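Local atomic coordinates of beta-N-acetylglucosaminidase (Thermotoga maritima, PDB entry 3WO8), a protein that probably hydrolyses terminal non-reducing N-acetyl-D-hexosamine residues of N-acetyl-beta-D-hexosaminides, as a TIM-barrel member of glycosyl hydrolase family 3. Residues L55-M60 and K461-Y466; I149-G154 and F205-E210; E271-F276 and E297-L302; S356-L361 and E383-F388. One frame throughout, in Å; residues are numbered along the deposited sequence.

In the fold
Contacts 1 and 4 are buried throughout, while K207 in contact 2 and S274 and T298 in contact 3 are partly exposed. Contacts 2 and 3 each join two outer helices of the TIM barrel. Contact 4 packs a strand against a helix in the C-terminal domain. Contact 1 bridges the two domains, and it touches contact 4 where Y466 meets F388 and I384. No hydrogen bond crosses any of the four. Contact 4 is wholly aliphatic. Contact 2 rests on alanine and glycine, with valine and the aliphatic part of a lysine; contact 3 on methyls of valine, threonine and leucine. Contact 1 differs in bringing an aspartate to a tyrosine ring edge.

Contact 1: L55-M60 and K461-Y466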
loop_
_atom_site.group_PDB
_atom_site.type_symbol
_atom_site.label_atom_id
_atom_site.label_comp_id
_atom_site.label_asym_id
_atom_site.label_seq_id
_atom_site.Cartn_x
_atom_site.Cartn_y
_atom_site.Cartn_z
ATOM N N LEU B 55 12.671 -6.298 2.881
ATOM C CA LEU B 55 13.574 -6.584 1.757
ATOM C C LEU B 55 13.505 -5.508 0.682
ATOM O O LEU B 55 14.510 -5.034 0.219
ATOM C CB LEU B 55 13.226 -7.892 1.055
ATOM C CG LEU B 55 13.797 -9.222 1.498
ATOM C CD1 LEU B 55 13.463 -10.166 0.352
ATOM C CD2 LEU B 55 15.312 -9.156 1.788
ATOM N N LEU B 56 12.296 -5.179 0.246
ATOM C CA LEU B 56 12.133 -4.121 -0.724
ATOM C C LEU B 56 12.935 -2.905 -0.319
ATOM O O LEU B 56 13.600 -2.300 -1.136
ATOM C CB LEU B 56 10.669 -3.721 -0.885
ATOM C CG LEU B 56 10.537 -2.590 -1.891
ATOM C CD1 LEU B 56 11.128 -2.993 -3.249
ATOM C CD2 LEU B 56 9.109 -2.170 -2.014
ATOM N N MET B 57 12.894 -2.573 0.962
ATOM C CA MET B 57 13.648 -1.433 1.443
ATOM C C MET B 57 15.156 -1.619 1.337
ATOM O O MET B 57 15.876 -0.735 0.890
ATOM C CB MET B 57 13.243 -1.081 2.881
ATOM C CG MET B 57 11.832 -0.491 3.004
ATOM S SD MET B 57 11.218 -0.488 4.703
ATOM C CE MET B 57 9.631 0.281 4.333
ATOM N N ASP B 58 15.667 -2.753 1.754
ATOM C CA ASP B 58 17.118 -2.924 1.729
ATOM C C ASP B 58 17.583 -3.028 0.310
ATOM O O ASP B 58 18.659 -2.580 -0.005
ATOM C CB ASP B 58 17.539 -4.158 2.486
ATOM C CG ASP B 58 18.953 -4.065 2.991
ATOM O OD1 ASP B 58 19.302 -2.970 3.493
ATOM O OD2 ASP B 58 19.696 -5.079 2.908
ATOM N N PHE B 59 16.749 -3.570 -0.564
ATOM C CA PHE B 59 17.116 -3.676 -1.963
ATOM C C PHE B 59 17.237 -2.285 -2.555
ATOM O O PHE B 59 18.149 -2.010 -3.272
ATOM C CB PHE B 59 16.093 -4.558 -2.716
ATOM C CG PHE B 59 16.578 -5.134 -4.041
ATOM C CD1 PHE B 59 17.880 -4.973 -4.489
ATOM C CD2 PHE B 59 15.696 -5.842 -4.831
ATOM C CE1 PHE B 59 18.270 -5.486 -5.703
ATOM C CE2 PHE B 59 16.076 -6.383 -6.027
ATOM C CZ PHE B 59 17.366 -6.202 -6.472
ATOM N N MET B 60 16.328 -1.386 -2.232
ATOM C CA MET B 60 16.355 -0.038 -2.829
ATOM C C MET B 60 17.522 0.735 -2.238
ATOM O O MET B 60 18.167 1.514 -2.901
ATOM C CB MET B 60 15.042 0.707 -2.526
ATOM C CG MET B 60 13.830 0.205 -3.289
ATOM S SD MET B 60 14.017 0.663 -5.014
ATOM C CE MET B 60 12.428 0.203 -5.670
ATOM N N LYS B 461 9.754 -3.443 14.193
ATOM C CA LYS B 461 9.583 -3.642 12.776
ATOM C C LYS B 461 10.602 -4.593 12.139
ATOM O O LYS B 461 11.766 -4.654 12.514
ATOM C CB LYS B 461 9.510 -2.309 11.985
ATOM C CG LYS B 461 8.482 -1.262 12.451
ATOM C CD LYS B 461 7.068 -1.746 12.726
ATOM C CE LYS B 461 6.118 -1.434 11.587
ATOM N NZ LYS B 461 4.803 -1.986 11.997
ATOM N N PRO B 462 10.129 -5.382 11.184
ATOM C CA PRO B 462 11.034 -6.275 10.560
ATOM C C PRO B 462 12.325 -5.622 10.137
ATOM O O PRO B 462 13.396 -6.156 10.429
ATOM C CB PRO B 462 10.231 -6.763 9.366
ATOM C CG PRO B 462 8.891 -6.955 9.993
ATOM C CD PRO B 462 8.732 -5.760 10.913
ATOM N N ILE B 463 12.233 -4.475 9.476
ATOM C CA ILE B 463 13.415 -3.851 8.872
ATOM C C ILE B 463 14.511 -3.605 9.912
ATOM O O ILE B 463 15.697 -3.799 9.669
ATOM C CB ILE B 463 13.064 -2.568 8.099
ATOM C CG1 ILE B 463 14.265 -2.044 7.302
ATOM C CG2 ILE B 463 12.612 -1.500 9.056
ATOM C CD1 ILE B 463 15.090 -3.100 6.598
ATOM N N SER B 464 14.109 -3.243 11.108
ATOM C CA SER B 464 15.105 -2.924 12.126
ATOM C C SER B 464 15.846 -4.163 12.543
ATOM O O SER B 464 17.047 -4.160 12.610
ATOM C CB SER B 464 14.432 -2.238 13.303
ATOM O OG SER B 464 13.693 -1.109 12.804
ATOM N N ILE B 465 15.110 -5.237 12.791
ATOM C CA ILE B 465 15.696 -6.550 13.136
ATOM C C ILE B 465 16.562 -7.068 11.980
ATOM O O ILE B 465 17.672 -7.516 12.201
ATOM C CB ILE B 465 14.595 -7.580 13.516
ATOM C CG1 ILE B 465 13.874 -7.110 14.766
ATOM C CG2 ILE B 465 15.195 -8.928 13.817
ATOM C CD1 ILE B 465 12.883 -8.073 15.357
ATOM N N TYR B 466 16.076 -6.971 10.753
ATOM C CA TYR B 466 16.852 -7.395 9.615
ATOM C C TYR B 466 18.169 -6.635 9.538
ATOM O O TYR B 466 19.238 -7.244 9.506
ATOM C CB TYR B 466 16.057 -7.141 8.355
ATOM C CG TYR B 466 16.725 -7.553 7.077
ATOM C CD1 TYR B 466 16.876 -8.882 6.752
ATOM C CD2 TYR B 466 17.165 -6.611 6.176
ATOM C CE1 TYR B 466 17.470 -9.271 5.558
ATOM C CE2 TYR B 466 17.775 -6.981 4.987
ATOM C CZ TYR B 466 17.920 -8.303 4.684
ATOM O OH TYR B 466 18.511 -8.639 3.521
#
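Y466 brings the CE2 edge of its ring to D58 and its hydroxyl end to L55. At that edge it meets the D58 carboxylate, with OD2 3.4 Å from CE2. OD2 lies near the ring plane. The carboxylate stands almost upright to it, the two planes 82° apart. The hydroxyl does not bond to this carboxylate, since Y466 OH stays 3.8 Å from D58 OD2. On the L55 side the methyl CD2 approaches the ring obliquely, 3.7 Å from Y466 OH. In Y466, CG lies anti to the backbone N (chi1 -179°), which carries the ring across to helix 55-60. The other D58 oxygen, OD1, forms a salt bridge with K467. E470 brings a second carboxylate near D58 OD2, so the lysine probably offsets some of that like charge. Further along, M57 SD rests against CG1 of I463 at 4.3 Å. Replacing Y466 by alanine is likely to leave a gap between the two helices, with D58 and L55 both deprived of the ring they meet. The helix axes pass 10.2 Å apart at 56°, so side chains fill the space between them. Helix 53-66 packs on barrel strand 42-45 through L56, F59 and M60. Helix 462-471 belongs to the C-terminal domain, and its P462 and I465 rest on helix 374-385. The contact thus joins the two domains. Helix 334-342 lies beside both segments, touching M57, I463 and S464.

Contact 2: I149-G154 and F205-E210; sequences IVAEHG and FRKVLE
Two outer helices of the TIM barrel, 147-164 and 203-211, meet here where A151 touches K207. They run in nearly the same direction, 26° apart, with axes only 8.5 Å apart. Small residues allow this spacing. A151 CB sits 3.9 Å from K207 CB. One turn on, G154 lets V208 CG2 lie on its backbone, 3.6 Å from the G154 C atom. The K207 chain bends at chi2 (49°) and leaves the contact, and its NZ makes a salt bridge with E210 OE2 at 3.1 Å. Without the lysine chain, as with a serine here, the E210 carboxylate would probably lose this mate and A151 CB some of its cover. On the far side of helix 149-154, H153 ND1 bonds to I149 O at 2.8 Å. That oxygen also takes the H153 backbone N-H. With ND1 on I149 O and NE2 on N98 O, both ring nitrogens are bonded, which probably fixes the ring's rotation. Strand 167-173 lies beneath helix 203-211, with F205, V208 and L209 on I170. Helix 100-117 flanks the other helix at H153.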
loop_
_atom_site.group_PDB
_atom_site.type_symbol
_atom_site.label_atom_id
_atom_site.label_comp_id
_atom_site.label_asym_id
_atom_site.label_seq_id
_atom_site.Cartn_x
_atom_site.Cartn_y
_atom_site.Cartn_z
ATOM N N ILE B 149 -10.129 3.353 -29.282
ATOM C CA ILE B 149 -10.263 3.458 -27.839
ATOM C C ILE B 149 -8.965 3.095 -27.104
ATOM O O ILE B 149 -8.479 3.809 -26.187
ATOM C CB ILE B 149 -11.413 2.562 -27.388
ATOM C CG1 ILE B 149 -12.737 3.186 -27.839
ATOM C CG2 ILE B 149 -11.417 2.424 -25.879
ATOM C CD1 ILE B 149 -13.939 2.268 -27.696
ATOM N N VAL B 150 -8.382 1.997 -27.543
ATOM C CA VAL B 150 -7.120 1.529 -26.981
ATOM C C VAL B 150 -6.023 2.594 -27.143
ATOM O O VAL B 150 -5.187 2.807 -26.249
ATOM C CB VAL B 150 -6.654 0.220 -27.648
ATOM C CG1 VAL B 150 -5.407 -0.328 -26.953
ATOM C CG2 VAL B 150 -7.782 -0.812 -27.676
ATOM N N ALA B 151 -6.032 3.263 -28.288
ATOM C CA ALA B 151 -5.036 4.281 -28.577
ATOM C C ALA B 151 -5.144 5.406 -27.577
ATOM O O ALA B 151 -4.152 5.804 -26.945
ATOM C CB ALA B 151 -5.229 4.811 -29.982
ATOM N N GLU B 152 -6.361 5.918 -27.437
ATOM C CA GLU B 152 -6.609 7.015 -26.532
ATOM C C GLU B 152 -6.189 6.632 -25.137
ATOM O O GLU B 152 -5.337 7.280 -24.537
ATOM C CB GLU B 152 -8.076 7.428 -26.569
ATOM C CG GLU B 152 -8.346 8.565 -27.559
ATOM C CD GLU B 152 -9.556 8.304 -28.453
ATOM O OE1 GLU B 152 -9.476 8.559 -29.683
ATOM O OE2 GLU B 152 -10.581 7.824 -27.929
ATOM N N HIS B 153 -6.746 5.544 -24.626
ATOM C CA HIS B 153 -6.441 5.190 -23.253
ATOM C C HIS B 153 -4.938 4.979 -23.060
ATOM O O HIS B 153 -4.354 5.461 -22.073
ATOM C CB HIS B 153 -7.263 4.009 -22.831
ATOM C CG HIS B 153 -8.700 4.348 -22.615
ATOM N ND1 HIS B 153 -9.618 4.378 -23.641
ATOM C CD2 HIS B 153 -9.385 4.665 -21.492
ATOM C CE1 HIS B 153 -10.810 4.682 -23.156
ATOM N NE2 HIS B 153 -10.696 4.864 -21.855
ATOM N N GLY B 154 -4.300 4.344 -24.041
ATOM C CA GLY B 154 -2.872 4.095 -23.973
ATOM C C GLY B 154 -2.014 5.339 -23.806
ATOM O O GLY B 154 -0.991 5.350 -23.044
ATOM N N PHE B 205 0.097 1.730 -30.956
ATOM C CA PHE B 205 1.564 1.886 -30.812
ATOM C C PHE B 205 2.016 3.146 -31.544
ATOM O O PHE B 205 2.935 3.846 -31.100
ATOM C CB PHE B 205 2.318 0.613 -31.283
ATOM C CG PHE B 205 2.094 -0.585 -30.377
ATOM C CD1 PHE B 205 1.003 -1.423 -30.554
ATOM C CD2 PHE B 205 2.932 -0.826 -29.301
ATOM C CE1 PHE B 205 0.777 -2.489 -29.694
ATOM C CE2 PHE B 205 2.721 -1.897 -28.454
ATOM C CZ PHE B 205 1.636 -2.725 -28.642
ATOM N N ARG B 206 1.320 3.449 -32.633
ATOM C CA ARG B 206 1.628 4.616 -33.442
ATOM C C ARG B 206 1.213 5.838 -32.694
ATOM O O ARG B 206 1.972 6.791 -32.597
ATOM C CB ARG B 206 0.862 4.588 -34.776
ATOM C CG ARG B 206 0.968 3.278 -35.531
ATOM C CD ARG B 206 0.760 3.416 -37.004
ATOM N NE ARG B 206 -0.578 3.058 -37.476
ATOM C CZ ARG B 206 -1.388 3.877 -38.140
ATOM N NH1 ARG B 206 -1.019 5.117 -38.371
ATOM N NH2 ARG B 206 -2.569 3.462 -38.580
ATOM N N LYS B 207 -0.015 5.818 -32.194
ATOM C CA LYS B 207 -0.566 6.984 -31.503
ATOM C C LYS B 207 0.269 7.352 -30.280
ATOM O O LYS B 207 0.710 8.506 -30.174
ATOM C CB LYS B 207 -2.061 6.833 -31.188
ATOM C CG LYS B 207 -2.971 7.452 -32.258
ATOM C CD LYS B 207 -2.623 7.055 -33.713
ATOM C CE LYS B 207 -3.294 7.939 -34.793
ATOM N NZ LYS B 207 -2.319 8.693 -35.630
ATOM N N VAL B 208 0.558 6.392 -29.404
ATOM C CA VAL B 208 1.392 6.713 -28.233
ATOM C C VAL B 208 2.769 7.180 -28.648
ATOM O O VAL B 208 3.315 8.130 -28.069
ATOM C CB VAL B 208 1.548 5.529 -27.241
ATOM C CG1 VAL B 208 2.508 5.874 -26.093
ATOM C CG2 VAL B 208 0.198 5.132 -26.681
ATOM N N LEU B 209 3.341 6.507 -29.645
ATOM C CA LEU B 209 4.783 6.641 -29.927
ATOM C C LEU B 209 5.169 7.957 -30.588
ATOM O O LEU B 209 6.269 8.451 -30.363
ATOM C CB LEU B 209 5.319 5.440 -30.724
ATOM C CG LEU B 209 5.689 4.235 -29.864
ATOM C CD1 LEU B 209 6.038 3.038 -30.721
ATOM C CD2 LEU B 209 6.849 4.570 -28.931
ATOM N N GLU B 210 4.269 8.520 -31.388
ATOM C CA GLU B 210 4.533 9.818 -32.008
ATOM C C GLU B 210 4.045 11.018 -31.172
ATOM O O GLU B 210 4.315 12.169 -31.511
ATOM C CB GLU B 210 3.990 9.841 -33.444
ATOM C CG GLU B 210 2.469 9.866 -33.592
ATOM C CD GLU B 210 1.981 9.087 -34.819
ATOM O OE1 GLU B 210 2.807 8.447 -35.534
ATOM O OE2 GLU B 210 0.747 9.098 -35.052
#

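Contact 3: E271-F276 and E297-L302; sequences EIVSLF and ETLVKL
Helices 271-276 and 297-302 cross at 62°, their axes 9.7 Å apart at the closest point. The backbones come nearest at V273 and L299, whose CA atoms are 6.6 Å apart. V273 is the centre of the contact and uses both of its methyls. CG1 lies anti to the backbone N (chi1 -179°) and meets L299 CD1 at 3.5 Å, a close fit. The two side chains cross at about a right angle, and V273 CG1 also reaches L299 CB at 4.0 Å. The other methyl, CG2, touches T298 CG2 at 4.2 Å, where the side chains slant past each other. T298 turns its methyl to the valine, while its OG1 bonds to V294 O within its own helix. A second point of contact lies one residue on. L302 CD1 presses on S274 CB at 3.5 Å. The serine hydroxyl takes no part in this touch. S274 OG bonds to E271 O at 2.9 Å, coming from above the carbonyl plane. E271 O also takes the backbone N-H of L275, so two donors grip it. The two helices belong to the outer layer of the TIM barrel, before and after strand 283-286 along the chain. Y295, of helix 292-304, adds to the cover of V273, and L16 touches L299. Both hydroxyls at this crossing are thus satisfied by carbonyls of their own helices. What faces across is carbon, and the two helices are held here by the fit of methyl groups.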
loop_
_atom_site.group_PDB
_atom_site.type_symbol
_atom_site.label_atom_id
_atom_site.label_comp_id
_atom_site.label_asym_id
_atom_site.label_seq_id
_atom_site.Cartn_x
_atom_site.Cartn_y
_atom_site.Cartn_z
ATOM N N GLU B 271 22.048 -16.980 -30.765
ATOM C CA GLU B 271 21.134 -16.441 -31.749
ATOM C C GLU B 271 20.289 -15.324 -31.116
ATOM O O GLU B 271 20.045 -14.290 -31.732
ATOM C CB GLU B 271 20.192 -17.543 -32.287
ATOM C CG GLU B 271 20.835 -18.717 -33.053
ATOM C CD GLU B 271 19.962 -19.974 -33.035
ATOM O OE1 GLU B 271 19.573 -20.492 -34.107
ATOM O OE2 GLU B 271 19.630 -20.436 -31.922
ATOM N N ILE B 272 19.849 -15.545 -29.879
ATOM C CA ILE B 272 18.954 -14.629 -29.190
ATOM C C ILE B 272 19.608 -13.263 -29.017
ATOM O O ILE B 272 19.101 -12.267 -29.517
ATOM C CB ILE B 272 18.509 -15.242 -27.844
ATOM C CG1 ILE B 272 17.375 -16.255 -28.088
ATOM C CG2 ILE B 272 18.041 -14.177 -26.864
ATOM C CD1 ILE B 272 16.900 -17.017 -26.856
ATOM N N VAL B 273 20.743 -13.226 -28.329
ATOM C CA VAL B 273 21.485 -11.969 -28.108
ATOM C C VAL B 273 21.754 -11.249 -29.430
ATOM O O VAL B 273 21.621 -10.025 -29.529
ATOM C CB VAL B 273 22.852 -12.219 -27.418
ATOM C CG1 VAL B 273 23.605 -10.924 -27.154
ATOM C CG2 VAL B 273 22.675 -12.949 -26.093
ATOM N N SER B 274 22.147 -12.025 -30.434
ATOM C CA SER B 274 22.484 -11.491 -31.752
ATOM C C SER B 274 21.273 -10.995 -32.528
ATOM O O SER B 274 21.264 -9.884 -33.003
ATOM C CB SER B 274 23.214 -12.547 -32.592
ATOM O OG SER B 274 22.289 -13.379 -33.289
ATOM N N LEU B 275 20.255 -11.813 -32.681
ATOM C CA LEU B 275 19.163 -11.419 -33.531
ATOM C C LEU B 275 18.520 -10.164 -32.982
ATOM O O LEU B 275 18.194 -9.238 -33.731
ATOM C CB LEU B 275 18.155 -12.554 -33.674
ATOM C CG LEU B 275 18.806 -13.785 -34.321
ATOM C CD1 LEU B 275 17.855 -14.963 -34.349
ATOM C CD2 LEU B 275 19.325 -13.477 -35.720
ATOM N N PHE B 276 18.384 -10.126 -31.660
ATOM C CA PHE B 276 17.726 -9.012 -30.981
ATOM C C PHE B 276 18.532 -7.723 -31.138
ATOM O O PHE B 276 18.054 -6.759 -31.750
ATOM C CB PHE B 276 17.495 -9.366 -29.506
ATOM C CG PHE B 276 16.956 -8.245 -28.686
ATOM C CD1 PHE B 276 15.606 -7.933 -28.715
ATOM C CD2 PHE B 276 17.809 -7.510 -27.861
ATOM C CE1 PHE B 276 15.103 -6.892 -27.956
ATOM C CE2 PHE B 276 17.315 -6.478 -27.091
ATOM C CZ PHE B 276 15.954 -6.170 -27.131
ATOM N N GLU B 297 28.205 -13.229 -21.019
ATOM C CA GLU B 297 29.473 -13.658 -21.632
ATOM C C GLU B 297 29.252 -14.094 -23.091
ATOM O O GLU B 297 30.134 -13.870 -23.931
ATOM C CB GLU B 297 30.230 -14.680 -20.776
ATOM C CG GLU B 297 29.494 -15.997 -20.526
ATOM C CD GLU B 297 29.936 -16.739 -19.247
ATOM O OE1 GLU B 297 29.862 -16.176 -18.111
ATOM O OE2 GLU B 297 30.341 -17.919 -19.396
ATOM N N THR B 298 28.064 -14.634 -23.410
ATOM C CA THR B 298 27.650 -14.807 -24.817
ATOM C C THR B 298 27.849 -13.525 -25.613
ATOM O O THR B 298 28.297 -13.573 -26.749
ATOM C CB THR B 298 26.180 -15.189 -24.959
ATOM O OG1 THR B 298 25.886 -16.272 -24.097
ATOM C CG2 THR B 298 25.863 -15.619 -26.366
ATOM N N LEU B 299 27.515 -12.380 -25.016
ATOM C CA LEU B 299 27.591 -11.090 -25.713
ATOM C C LEU B 299 29.026 -10.641 -25.915
ATOM O O LEU B 299 29.402 -10.194 -27.008
ATOM C CB LEU B 299 26.846 -9.994 -24.944
ATOM C CG LEU B 299 26.959 -8.577 -25.537
ATOM C CD1 LEU B 299 26.089 -8.469 -26.777
ATOM C CD2 LEU B 299 26.566 -7.507 -24.537
ATOM N N VAL B 300 29.811 -10.739 -24.847
ATOM C CA VAL B 300 31.200 -10.270 -24.860
ATOM C C VAL B 300 32.034 -11.067 -25.899
ATOM O O VAL B 300 32.893 -10.496 -26.586
ATOM C CB VAL B 300 31.812 -10.262 -23.412
ATOM C CG1 VAL B 300 32.313 -11.637 -22.971
ATOM C CG2 VAL B 300 32.915 -9.215 -23.283
ATOM N N LYS B 301 31.735 -12.368 -26.025
ATOM C CA LYS B 301 32.300 -13.243 -27.087
ATOM C C LYS B 301 31.789 -12.868 -28.469
ATOM O O LYS B 301 32.586 -12.627 -29.365
ATOM C CB LYS B 301 32.034 -14.743 -26.821
ATOM C CG LYS B 301 33.277 -15.529 -26.398
ATOM C CD LYS B 301 33.861 -15.047 -25.062
ATOM C CE LYS B 301 35.396 -15.090 -25.015
ATOM N NZ LYS B 301 35.984 -13.980 -24.199
ATOM N N LEU B 302 30.469 -12.797 -28.636
ATOM C CA LEU B 302 29.895 -12.366 -29.909
ATOM C C LEU B 302 30.458 -11.046 -30.412
ATOM O O LEU B 302 30.417 -10.778 -31.611
ATOM C CB LEU B 302 28.378 -12.210 -29.818
ATOM C CG LEU B 302 27.459 -13.430 -29.985
ATOM C CD1 LEU B 302 26.194 -13.074 -30.753
ATOM C CD2 LEU B 302 28.165 -14.589 -30.676
#

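Contact 4: S356-L361 and E383-F388; sequences SEVTLL and EIVSRF
V385 points at the strand and places CG1 between two side chains of 356-361. Its CG1 is anti to the backbone N (chi1 172°), and this puts the methyl 3.8 Å from V358 CG2 and 3.9 Å from L360 CD2. V358 and V385 meet at a slant. In V358, chi1 is -92°, measured to CG1, which is well off a staggered value. It puts CG2 between the backbone N and the carbonyl carbon, and it is this methyl that meets V385. L360 comes tip to tip. Its chain is extended beyond CB (chi2 -178°), and the terminal fork spreads over the valine, with CD1 4.0 Å from V385 CB and CD2 on the CG1 methyl. The two strand residues are two apart, so both point to the same face of the sheet. This is the first strand and helix of a beta-alpha-beta unit in the C-terminal domain. Strand 357-363 leads to helix 374-385, and the chain then returns as strand 391-397, parallel to the first and next to it. F412 of strand 411-415 touches V358 and L360, while L469 of helix 462-471 touches V385. S386 OG bonds to E383 O at 2.9 Å, the donor tilted from the carbonyl plane. R387 lays its CB over one face of the F388 ring, 4.0 Å above the plane and offset toward the rim. The R387 guanidinium extends away from the strand, and its NH1 forms a salt bridge with D26.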
loop_
_atom_site.group_PDB
_atom_site.type_symbol
_atom_site.label_atom_id
_atom_site.label_comp_id
_atom_site.label_asym_id
_atom_site.label_seq_id
_atom_site.Cartn_x
_atom_site.Cartn_y
_atom_site.Cartn_z
ATOM N N SER B 356 25.874 -22.485 13.401
ATOM C CA SER B 356 25.010 -23.200 12.472
ATOM C C SER B 356 23.513 -23.002 12.795
ATOM O O SER B 356 22.642 -22.917 11.899
ATOM C CB SER B 356 25.372 -24.679 12.488
ATOM O OG SER B 356 24.768 -25.322 11.391
ATOM N N GLU B 357 23.215 -22.951 14.084
ATOM C CA GLU B 357 21.847 -22.756 14.501
ATOM C C GLU B 357 21.739 -21.705 15.577
ATOM O O GLU B 357 22.638 -21.543 16.422
ATOM C CB GLU B 357 21.198 -24.071 14.970
ATOM C CG GLU B 357 21.465 -24.454 16.418
ATOM C CD GLU B 357 20.501 -23.827 17.425
ATOM O OE1 GLU B 357 19.267 -23.988 17.251
ATOM O OE2 GLU B 357 20.996 -23.215 18.411
ATOM N N VAL B 358 20.618 -20.998 15.513
ATOM C CA VAL B 358 20.217 -20.117 16.584
ATOM C C VAL B 358 18.958 -20.646 17.166
ATOM O O VAL B 358 18.135 -21.171 16.459
ATOM C CB VAL B 358 19.876 -18.724 16.109
ATOM C CG1 VAL B 358 21.094 -17.877 16.191
ATOM C CG2 VAL B 358 19.316 -18.748 14.693
ATOM N N THR B 359 18.783 -20.456 18.450
ATOM C CA THR B 359 17.466 -20.630 18.974
ATOM C C THR B 359 16.912 -19.237 19.300
ATOM O O THR B 359 17.616 -18.382 19.795
ATOM C CB THR B 359 17.391 -21.696 20.110
ATOM O OG1 THR B 359 17.153 -21.106 21.372
ATOM C CG2 THR B 359 18.626 -22.564 20.147
ATOM N N LEU B 360 15.654 -19.015 18.951
ATOM C CA LEU B 360 15.032 -17.708 19.048
ATOM C C LEU B 360 14.014 -17.721 20.150
ATOM O O LEU B 360 13.131 -18.583 20.161
ATOM C CB LEU B 360 14.311 -17.390 17.753
ATOM C CG LEU B 360 15.118 -17.571 16.478
ATOM C CD1 LEU B 360 14.286 -17.162 15.266
ATOM C CD2 LEU B 360 16.328 -16.703 16.564
ATOM N N LEU B 361 14.133 -16.793 21.083
ATOM C CA LEU B 361 13.085 -16.648 22.069
ATOM C C LEU B 361 12.290 -15.463 21.635
ATOM O O LEU B 361 12.821 -14.377 21.552
ATOM C CB LEU B 361 13.668 -16.426 23.440
ATOM C CG LEU B 361 14.344 -17.713 23.874
ATOM C CD1 LEU B 361 15.487 -17.411 24.808
ATOM C CD2 LEU B 361 13.329 -18.622 24.513
ATOM N N GLU B 383 11.119 -15.879 10.178
ATOM C CA GLU B 383 11.419 -15.788 8.707
ATOM C C GLU B 383 12.574 -14.806 8.422
ATOM O O GLU B 383 13.338 -15.005 7.480
ATOM C CB GLU B 383 10.172 -15.498 7.844
ATOM C CG GLU B 383 10.074 -14.135 7.186
ATOM C CD GLU B 383 10.807 -14.058 5.829
ATOM O OE1 GLU B 383 10.796 -15.010 5.019
ATOM O OE2 GLU B 383 11.395 -13.002 5.547
ATOM N N ILE B 384 12.718 -13.783 9.263
ATOM C CA ILE B 384 13.759 -12.788 9.083
ATOM C C ILE B 384 15.100 -13.418 9.422
ATOM O O ILE B 384 16.020 -13.419 8.630
ATOM C CB ILE B 384 13.537 -11.534 9.982
ATOM C CG1 ILE B 384 12.241 -10.789 9.600
ATOM C CG2 ILE B 384 14.724 -10.586 9.870
ATOM C CD1 ILE B 384 11.802 -9.781 10.641
ATOM N N VAL B 385 15.176 -13.998 10.606
ATOM C CA VAL B 385 16.382 -14.640 11.042
ATOM C C VAL B 385 16.746 -15.815 10.143
ATOM O O VAL B 385 17.924 -16.114 9.958
ATOM C CB VAL B 385 16.226 -15.080 12.489
ATOM C CG1 VAL B 385 17.405 -15.927 12.909
ATOM C CG2 VAL B 385 16.066 -13.855 13.387
ATOM N N SER B 386 15.750 -16.475 9.556
ATOM C CA SER B 386 16.050 -17.575 8.636
ATOM C C SER B 386 16.921 -17.112 7.494
ATOM O O SER B 386 17.502 -17.929 6.813
ATOM C CB SER B 386 14.795 -18.191 8.063
ATOM O OG SER B 386 14.453 -17.604 6.811
ATOM N N ARG B 387 16.985 -15.804 7.243
ATOM C CA ARG B 387 17.793 -15.311 6.124
ATOM C C ARG B 387 19.275 -15.386 6.399
ATOM O O ARG B 387 20.068 -15.356 5.476
ATOM C CB ARG B 387 17.390 -13.893 5.724
ATOM C CG ARG B 387 15.978 -13.833 5.177
ATOM C CD ARG B 387 15.568 -12.482 4.607
ATOM N NE ARG B 387 14.423 -12.773 3.755
ATOM C CZ ARG B 387 14.495 -13.093 2.461
ATOM N NH1 ARG B 387 13.369 -13.387 1.829
ATOM N NH2 ARG B 387 15.664 -13.089 1.781
ATOM N N PHE B 388 19.634 -15.517 7.669
ATOM C CA PHE B 388 21.029 -15.592 8.117
ATOM C C PHE B 388 21.444 -16.871 8.865
ATOM O O PHE B 388 22.572 -16.970 9.319
ATOM C CB PHE B 388 21.279 -14.444 9.083
ATOM C CG PHE B 388 20.784 -13.125 8.606
ATOM C CD1 PHE B 388 21.588 -12.313 7.837
ATOM C CD2 PHE B 388 19.513 -12.680 8.950
ATOM C CE1 PHE B 388 21.138 -11.079 7.400
ATOM C CE2 PHE B 388 19.051 -11.443 8.526
ATOM C CZ PHE B 388 19.866 -10.641 7.743
#